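Local coordinates for flavin reductase domain protein (PDB 2QCK) that probably binds FMN and transfers electrons between a nicotinamide cofactor and flavin, as other members of the flavin reductase family do, at residues E15-R18 with R19-A22; N94-G98 with D99-L103. All coordinates share one frame; numbering follows the deposited sequence.

Overall arrangement
Read from the N terminus, interaction 1 comes first: at residues 15-22 helix 10-18 ends and the chain passes into strand 22-31, with side chains closing over the helix end and the second subunit packed against them. Interaction 2 follows much later, where the loop after helix 83-88 folds back at residues 94-103 as it runs into strand 101-103, touching strands 34-40 and 109-111. The two are in series, neither nested nor crossed. The centres of interactions 1 and 2 lie about 30 Å apart, on opposite sides of the chain's centre, and their nearest atoms are about 17 Å apart. Interaction 1 thus belongs to the dimer interface, interaction 2 to a surface loop that the second subunit does not touch.

Interaction 1: E15-R18 with R19-A22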
ATOM      1  N   GLU A  15       8.348  -4.217 -13.425  1.00 46.09           N
ATOM      2  CA  GLU A  15       8.150  -2.919 -14.058  1.00 45.55           C
ATOM      3  C   GLU A  15       6.891  -2.218 -13.558  1.00 43.65           C
ATOM      4  O   GLU A  15       6.970  -1.099 -13.120  1.00 45.16           O
ATOM      5  CB  GLU A  15       8.108  -3.097 -15.596  1.00 46.91           C
ATOM      6  CG  GLU A  15       7.894  -1.844 -16.469  1.00 49.81           C
ATOM      7  CD  GLU A  15       8.886  -0.705 -16.185  1.00 51.10           C
ATOM      8  OE1 GLU A  15       9.867  -0.885 -15.407  1.00 46.57           O
ATOM      9  OE2 GLU A  15       8.642   0.394 -16.730  1.00 46.18           O
HETATM   10  N   MSE A  16       5.737  -2.876 -13.616  1.00 41.86           N
HETATM   11  CA  MSE A  16       4.487  -2.239 -13.197  1.00 40.78           C
HETATM   12  C   MSE A  16       4.564  -1.740 -11.753  1.00 41.63           C
HETATM   13  O   MSE A  16       4.010  -0.687 -11.457  1.00 43.70           O
HETATM   14  CB  MSE A  16       3.265  -3.146 -13.408  1.00 41.41           C
HETATM   15  CG  MSE A  16       2.815  -3.355 -14.834  1.00 41.08           C
HETATM   16 SE   MSE A  16       3.059  -1.737 -15.985  0.75 47.62          SE
HETATM   17  CE  MSE A  16       1.929  -0.506 -14.883  1.00 47.51           C
ATOM     18  N   PHE A  17       5.248  -2.444 -10.851  1.00 43.82           N
ATOM     19  CA  PHE A  17       5.403  -1.936  -9.469  1.00 41.98           C
ATOM     20  C   PHE A  17       6.480  -0.867  -9.328  1.00 45.29           C
ATOM     21  O   PHE A  17       6.478  -0.121  -8.334  1.00 44.39           O
ATOM     22  CB  PHE A  17       5.551  -3.057  -8.383  1.00 41.73           C
ATOM     23  CG  PHE A  17       4.248  -3.631  -8.002  1.00 34.79           C
ATOM     24  CD1 PHE A  17       3.419  -2.949  -7.141  1.00 36.12           C
ATOM     25  CD2 PHE A  17       3.772  -4.764  -8.637  1.00 38.44           C
ATOM     26  CE1 PHE A  17       2.165  -3.413  -6.876  1.00 38.45           C
ATOM     27  CE2 PHE A  17       2.512  -5.247  -8.374  1.00 39.67           C
ATOM     28  CZ  PHE A  17       1.710  -4.567  -7.496  1.00 37.17           C
ATOM     29  N   ARG A  18       7.403  -0.811 -10.294  1.00 47.61           N
ATOM     30  CA  ARG A  18       8.282   0.359 -10.445  1.00 49.20           C
ATOM     31  C   ARG A  18       7.462   1.604 -10.745  1.00 47.99           C
ATOM     32  O   ARG A  18       7.799   2.686 -10.331  1.00 52.30           O
ATOM     33  CB  ARG A  18       9.289   0.145 -11.582  1.00 49.19           C
ATOM     34  CG  ARG A  18      10.415   1.185 -11.635  1.00 50.49           C
ATOM     35  CD  ARG A  18      11.274   1.154 -12.924  1.00 52.33           C
ATOM     36  NE  ARG A  18      10.509   1.452 -14.141  1.00 49.01           N
ATOM     37  CZ  ARG A  18      10.049   2.660 -14.469  1.00 59.01           C
ATOM     38  NH1 ARG A  18      10.290   3.727 -13.711  1.00 58.49           N
ATOM     39  NH2 ARG A  18       9.348   2.815 -15.582  1.00 60.25           N
ATOM     40  N   ARG A  19       6.377   1.433 -11.480  1.00 49.00           N
ATOM     41  CA  ARG A  19       5.527   2.540 -11.880  1.00 47.53           C
ATOM     42  C   ARG A  19       4.444   2.894 -10.873  1.00 47.84           C
ATOM     43  O   ARG A  19       3.632   3.808 -11.115  1.00 51.93           O
ATOM     44  CB  ARG A  19       4.861   2.201 -13.206  1.00 48.88           C
ATOM     45  CG  ARG A  19       5.832   2.043 -14.377  1.00 47.13           C
ATOM     46  CD  ARG A  19       5.065   1.958 -15.678  1.00 47.21           C
ATOM     47  NE  ARG A  19       6.011   1.708 -16.754  1.00 52.02           N
ATOM     48  CZ  ARG A  19       5.728   1.796 -18.045  1.00 54.61           C
ATOM     49  NH1 ARG A  19       4.514   2.140 -18.469  1.00 48.19           N
ATOM     50  NH2 ARG A  19       6.684   1.538 -18.928  1.00 53.67           N
ATOM     51  N   HIS A  20       4.402   2.174  -9.763  1.00 44.20           N
ATOM     52  CA  HIS A  20       3.376   2.372  -8.768  1.00 38.78           C
ATOM     53  C   HIS A  20       4.049   3.085  -7.599  1.00 40.82           C
ATOM     54  O   HIS A  20       4.957   2.530  -6.993  1.00 41.62           O
ATOM     55  CB  HIS A  20       2.843   0.999  -8.365  1.00 39.50           C
ATOM     56  CG  HIS A  20       1.665   1.041  -7.461  1.00 41.04           C
ATOM     57  ND1 HIS A  20       0.454   1.588  -7.846  1.00 31.66           N
ATOM     58  CD2 HIS A  20       1.493   0.597  -6.196  1.00 43.29           C
ATOM     59  CE1 HIS A  20      -0.408   1.483  -6.848  1.00 32.87           C
ATOM     60  NE2 HIS A  20       0.192   0.880  -5.837  1.00 44.95           N
ATOM     61  N   ALA A  21       3.629   4.308  -7.286  1.00 37.05           N
ATOM     62  CA  ALA A  21       4.237   5.070  -6.186  1.00 36.36           C
ATOM     63  C   ALA A  21       3.685   4.603  -4.833  1.00 34.98           C
ATOM     64  O   ALA A  21       2.665   3.898  -4.743  1.00 35.86           O
ATOM     65  CB  ALA A  21       3.957   6.548  -6.375  1.00 37.53           C
ATOM     66  N   ALA A  22       4.324   5.019  -3.745  1.00 36.27           N
ATOM     67  CA  ALA A  22       3.910   4.543  -2.438  1.00 36.43           C
ATOM     68  C   ALA A  22       4.334   5.518  -1.344  1.00 34.83           C
ATOM     69  O   ALA A  22       5.316   6.214  -1.510  1.00 36.59           O
ATOM     70  CB  ALA A  22       4.524   3.169  -2.191  1.00 36.42           C
TER
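One carboxylate, that of E15, holds two consecutive arginines at the last turn of a helix. R18 grips it side-on: NE meets E15 OE1 at 2.7 Å and NH2 meets E15 OE2 at 2.8 Å, both on the syn side and close to the guanidinium plane. R19 arrives differently, its NE lying 2.9 Å from E15 OE2 but 38° out of the carboxylate plane, on the same face as R18 NH2. The carboxylate and the R19 guanidinium planes are also nearly perpendicular. E15 can reach both because CG is anti to its backbone N (chi1 180°) and the chain then bends at chi2. R18 NH2 and R19 NE come within 3.7 Å of each other, a like-charge approach that the shared carboxylate probably offsets. Replacing E15 with an alanine would probably leave these two guanidinium groups close together without their common counter-charge and freer to turn.

The backbone adds the i to i+4 bond from R19 N to E15 O, 3.1 Å, while the bonds R19 N to M16 O and H20 N to F17 O are weak. The selenomethionine M16 passes across R19, its CE 4.1 Å from R19 CD. Farther round the turn, the edge of the F17 ring faces the H20 ring in an offset edge-to-face pair, planes 83° apart.

The network sits where helix 10-18 gives way to strand 22-31, whose A22 pairs with Y152 of strand 151-153. R18 NH1 donates to S154 OG of the same chain, whereas R19 NH1 and H20 NE2 bond G144 O and V43 O of the second subunit, joining this helix end to G144, just after that subunit's strand 131-143, and to the link between its strands 34-40 and 44-48.

Interaction 2: N94-G98 with D99-L103; sequences NRFEG and DHWEL
The W101 indole takes the edge of F96 on one face, with F96 CD1 3.5 Å above its plane and offset toward the rim, while L103 CD2 lies at its edge. On the H100 imidazole, W101 CD1 sits over the centre of one face, and the carbonyls of R95 and E97 are met at the edge. These rings close a surface loop containing a type I beta turn from N94 to E97 and an Asx turn, in which N94 OD1 accepts from F96 N at 3.1 Å.

The F96-W101 pair is T-shaped: the planes are 83° apart and the F96 centroid is 4.9 Å from that of the five-membered ring. W101 points toward the turn with CG between its backbone N and carbonyl carbon (chi1 65°), which turns a face of the indole to the F96 edge and brings its N-H within range of the same residue's carbonyl. One residue is thus held through both its ring and its backbone oxygen.

G98 spans the two halves with a positive phi; a side chain there would run into H100 ND1 and the preceding carbonyl. Beyond the turn, P109 of strand 109-111 and P35 of strand 34-40 touch both F96 and W101, and the R95 guanidinium leads away to R91 O and G37 O.

Two side-chain donors fix two successive carbonyls of the turn. W101 NE1 reaches F96 O at 2.9 Å from 23° outside the indole plane, whereas H100 NE2 meets R95 O at 2.8 Å, in the carbonyl plane and close to the imidazole plane.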
ATOM      1  N   ASN A  94      23.666  -0.562  11.374  1.00 37.17           N
ATOM      2  CA  ASN A  94      22.884  -0.673  12.606  1.00 34.36           C
ATOM      3  C   ASN A  94      21.867   0.462  12.671  1.00 33.95           C
ATOM      4  O   ASN A  94      22.222   1.636  12.765  1.00 31.82           O
ATOM      5  CB  ASN A  94      23.813  -0.609  13.802  1.00 38.06           C
ATOM      6  CG  ASN A  94      23.108  -0.893  15.091  1.00 34.51           C
ATOM      7  OD1 ASN A  94      21.921  -0.632  15.246  1.00 38.36           O
ATOM      8  ND2 ASN A  94      23.841  -1.436  16.028  1.00 44.34           N
ATOM      9  N   ARG A  95      20.594   0.108  12.577  1.00 35.09           N
ATOM     10  CA  ARG A  95      19.538   1.093  12.418  1.00 34.98           C
ATOM     11  C   ARG A  95      19.219   1.878  13.687  1.00 35.84           C
ATOM     12  O   ARG A  95      18.638   2.959  13.616  1.00 36.11           O
ATOM     13  CB  ARG A  95      18.311   0.399  11.921  1.00 36.90           C
ATOM     14  CG  ARG A  95      18.544  -0.171  10.538  1.00 35.71           C
ATOM     15  CD  ARG A  95      17.376  -0.933   9.968  1.00 35.62           C
ATOM     16  NE  ARG A  95      17.725  -1.363   8.611  1.00 29.81           N
ATOM     17  CZ  ARG A  95      17.139  -2.351   7.935  1.00 33.72           C
ATOM     18  NH1 ARG A  95      16.102  -2.990   8.425  1.00 37.13           N
ATOM     19  NH2 ARG A  95      17.553  -2.658   6.720  1.00 36.32           N
ATOM     20  N   PHE A  96      19.589   1.331  14.838  1.00 32.60           N
ATOM     21  CA  PHE A  96      19.248   1.946  16.120  1.00 31.95           C
ATOM     22  C   PHE A  96      20.428   2.607  16.779  1.00 33.27           C
ATOM     23  O   PHE A  96      20.302   3.085  17.899  1.00 28.39           O
ATOM     24  CB  PHE A  96      18.564   0.903  17.030  1.00 30.91           C
ATOM     25  CG  PHE A  96      17.184   0.544  16.551  1.00 36.17           C
ATOM     26  CD1 PHE A  96      16.075   1.316  16.939  1.00 28.93           C
ATOM     27  CD2 PHE A  96      16.999  -0.496  15.656  1.00 31.22           C
ATOM     28  CE1 PHE A  96      14.796   1.029  16.486  1.00 26.72           C
ATOM     29  CE2 PHE A  96      15.746  -0.787  15.196  1.00 36.77           C
ATOM     30  CZ  PHE A  96      14.633  -0.022  15.607  1.00 29.65           C
ATOM     31  N   GLU A  97      21.560   2.670  16.078  1.00 33.40           N
ATOM     32  CA  GLU A  97      22.720   3.431  16.558  1.00 36.07           C
ATOM     33  C   GLU A  97      22.441   4.932  16.393  1.00 34.42           C
ATOM     34  O   GLU A  97      22.234   5.390  15.276  1.00 38.25           O
ATOM     35  CB  GLU A  97      23.945   3.022  15.748  1.00 38.21           C
ATOM     36  CG  GLU A  97      25.194   3.851  15.955  1.00 34.15           C
ATOM     37  CD  GLU A  97      26.406   3.188  15.315  1.00 39.82           C
ATOM     38  OE1 GLU A  97      26.270   2.592  14.216  1.00 52.65           O
ATOM     39  OE2 GLU A  97      27.501   3.246  15.908  1.00 50.78           O
ATOM     40  N   GLY A  98      22.427   5.672  17.501  1.00 31.71           N
ATOM     41  CA  GLY A  98      22.054   7.097  17.541  1.00 32.05           C
ATOM     42  C   GLY A  98      20.947   7.336  18.556  1.00 32.62           C
ATOM     43  O   GLY A  98      20.345   6.392  19.039  1.00 38.35           O
ATOM     44  N   ASP A  99      20.637   8.592  18.846  1.00 30.73           N
ATOM     45  CA  ASP A  99      19.628   8.955  19.847  1.00 31.40           C
ATOM     46  C   ASP A  99      18.244   9.257  19.255  1.00 32.20           C
ATOM     47  O   ASP A  99      17.460  10.000  19.830  1.00 34.54           O
ATOM     48  CB  ASP A  99      20.126  10.133  20.701  1.00 33.40           C
ATOM     49  CG  ASP A  99      20.250  11.431  19.912  1.00 35.92           C
ATOM     50  OD1 ASP A  99      20.184  11.390  18.669  1.00 40.13           O
ATOM     51  OD2 ASP A  99      20.381  12.488  20.542  1.00 38.89           O
ATOM     52  N   HIS A 100      17.923   8.622  18.138  1.00 31.75           N
ATOM     53  CA  HIS A 100      16.681   8.904  17.400  1.00 31.05           C
ATOM     54  C   HIS A 100      15.434   8.056  17.720  1.00 30.48           C
ATOM     55  O   HIS A 100      14.482   8.021  16.944  1.00 30.22           O
ATOM     56  CB  HIS A 100      16.958   8.769  15.913  1.00 33.42           C
ATOM     57  CG  HIS A 100      17.427   7.415  15.504  1.00 29.63           C
ATOM     58  ND1 HIS A 100      18.730   7.004  15.669  1.00 28.74           N
ATOM     59  CD2 HIS A 100      16.781   6.393  14.898  1.00 38.70           C
ATOM     60  CE1 HIS A 100      18.865   5.781  15.186  1.00 40.57           C
ATOM     61  NE2 HIS A 100      17.699   5.391  14.703  1.00 28.34           N
ATOM     62  N   TRP A 101      15.430   7.400  18.868  1.00 31.67           N
ATOM     63  CA  TRP A 101      14.339   6.538  19.248  1.00 32.84           C
ATOM     64  C   TRP A 101      14.353   6.309  20.739  1.00 33.79           C
ATOM     65  O   TRP A 101      15.342   6.550  21.407  1.00 31.44           O
ATOM     66  CB  TRP A 101      14.463   5.179  18.529  1.00 37.77           C
ATOM     67  CG  TRP A 101      15.667   4.438  18.959  1.00 35.86           C
ATOM     68  CD1 TRP A 101      16.956   4.666  18.554  1.00 37.32           C
ATOM     69  CD2 TRP A 101      15.727   3.392  19.932  1.00 42.13           C
ATOM     70  NE1 TRP A 101      17.802   3.815  19.196  1.00 37.64           N
ATOM     71  CE2 TRP A 101      17.082   3.022  20.055  1.00 36.87           C
ATOM     72  CE3 TRP A 101      14.767   2.721  20.706  1.00 36.02           C
ATOM     73  CZ2 TRP A 101      17.501   2.002  20.910  1.00 39.81           C
ATOM     74  CZ3 TRP A 101      15.183   1.727  21.559  1.00 36.89           C
ATOM     75  CH2 TRP A 101      16.544   1.380  21.670  1.00 38.05           C
ATOM     76  N   GLU A 102      13.242   5.824  21.249  1.00 34.30           N
ATOM     77  CA  GLU A 102      13.201   5.285  22.585  1.00 36.17           C
ATOM     78  C   GLU A 102      12.059   4.306  22.731  1.00 34.35           C
ATOM     79  O   GLU A 102      11.148   4.278  21.912  1.00 39.94           O
ATOM     80  CB  GLU A 102      13.038   6.410  23.579  1.00 37.51           C
ATOM     81  CG  GLU A 102      11.693   7.101  23.443  1.00 42.73           C
ATOM     82  CD  GLU A 102      11.730   8.503  24.030  1.00 62.21           C
ATOM     83  OE1 GLU A 102      12.342   8.674  25.129  1.00 55.78           O
ATOM     84  OE2 GLU A 102      11.159   9.420  23.380  1.00 69.03           O
ATOM     85  N   LEU A 103      12.134   3.490  23.772  1.00 34.00           N
ATOM     86  CA  LEU A 103      11.125   2.481  24.047  1.00 34.28           C
ATOM     87  C   LEU A 103       9.864   3.155  24.516  1.00 33.36           C
ATOM     88  O   LEU A 103       9.898   3.953  25.465  1.00 33.31           O
ATOM     89  CB  LEU A 103      11.607   1.521  25.148  1.00 33.66           C
ATOM     90  CG  LEU A 103      12.709   0.535  24.753  1.00 36.45           C
ATOM     91  CD1 LEU A 103      13.006  -0.350  25.921  1.00 39.32           C
ATOM     92  CD2 LEU A 103      12.380  -0.288  23.488  1.00 32.25           C
TER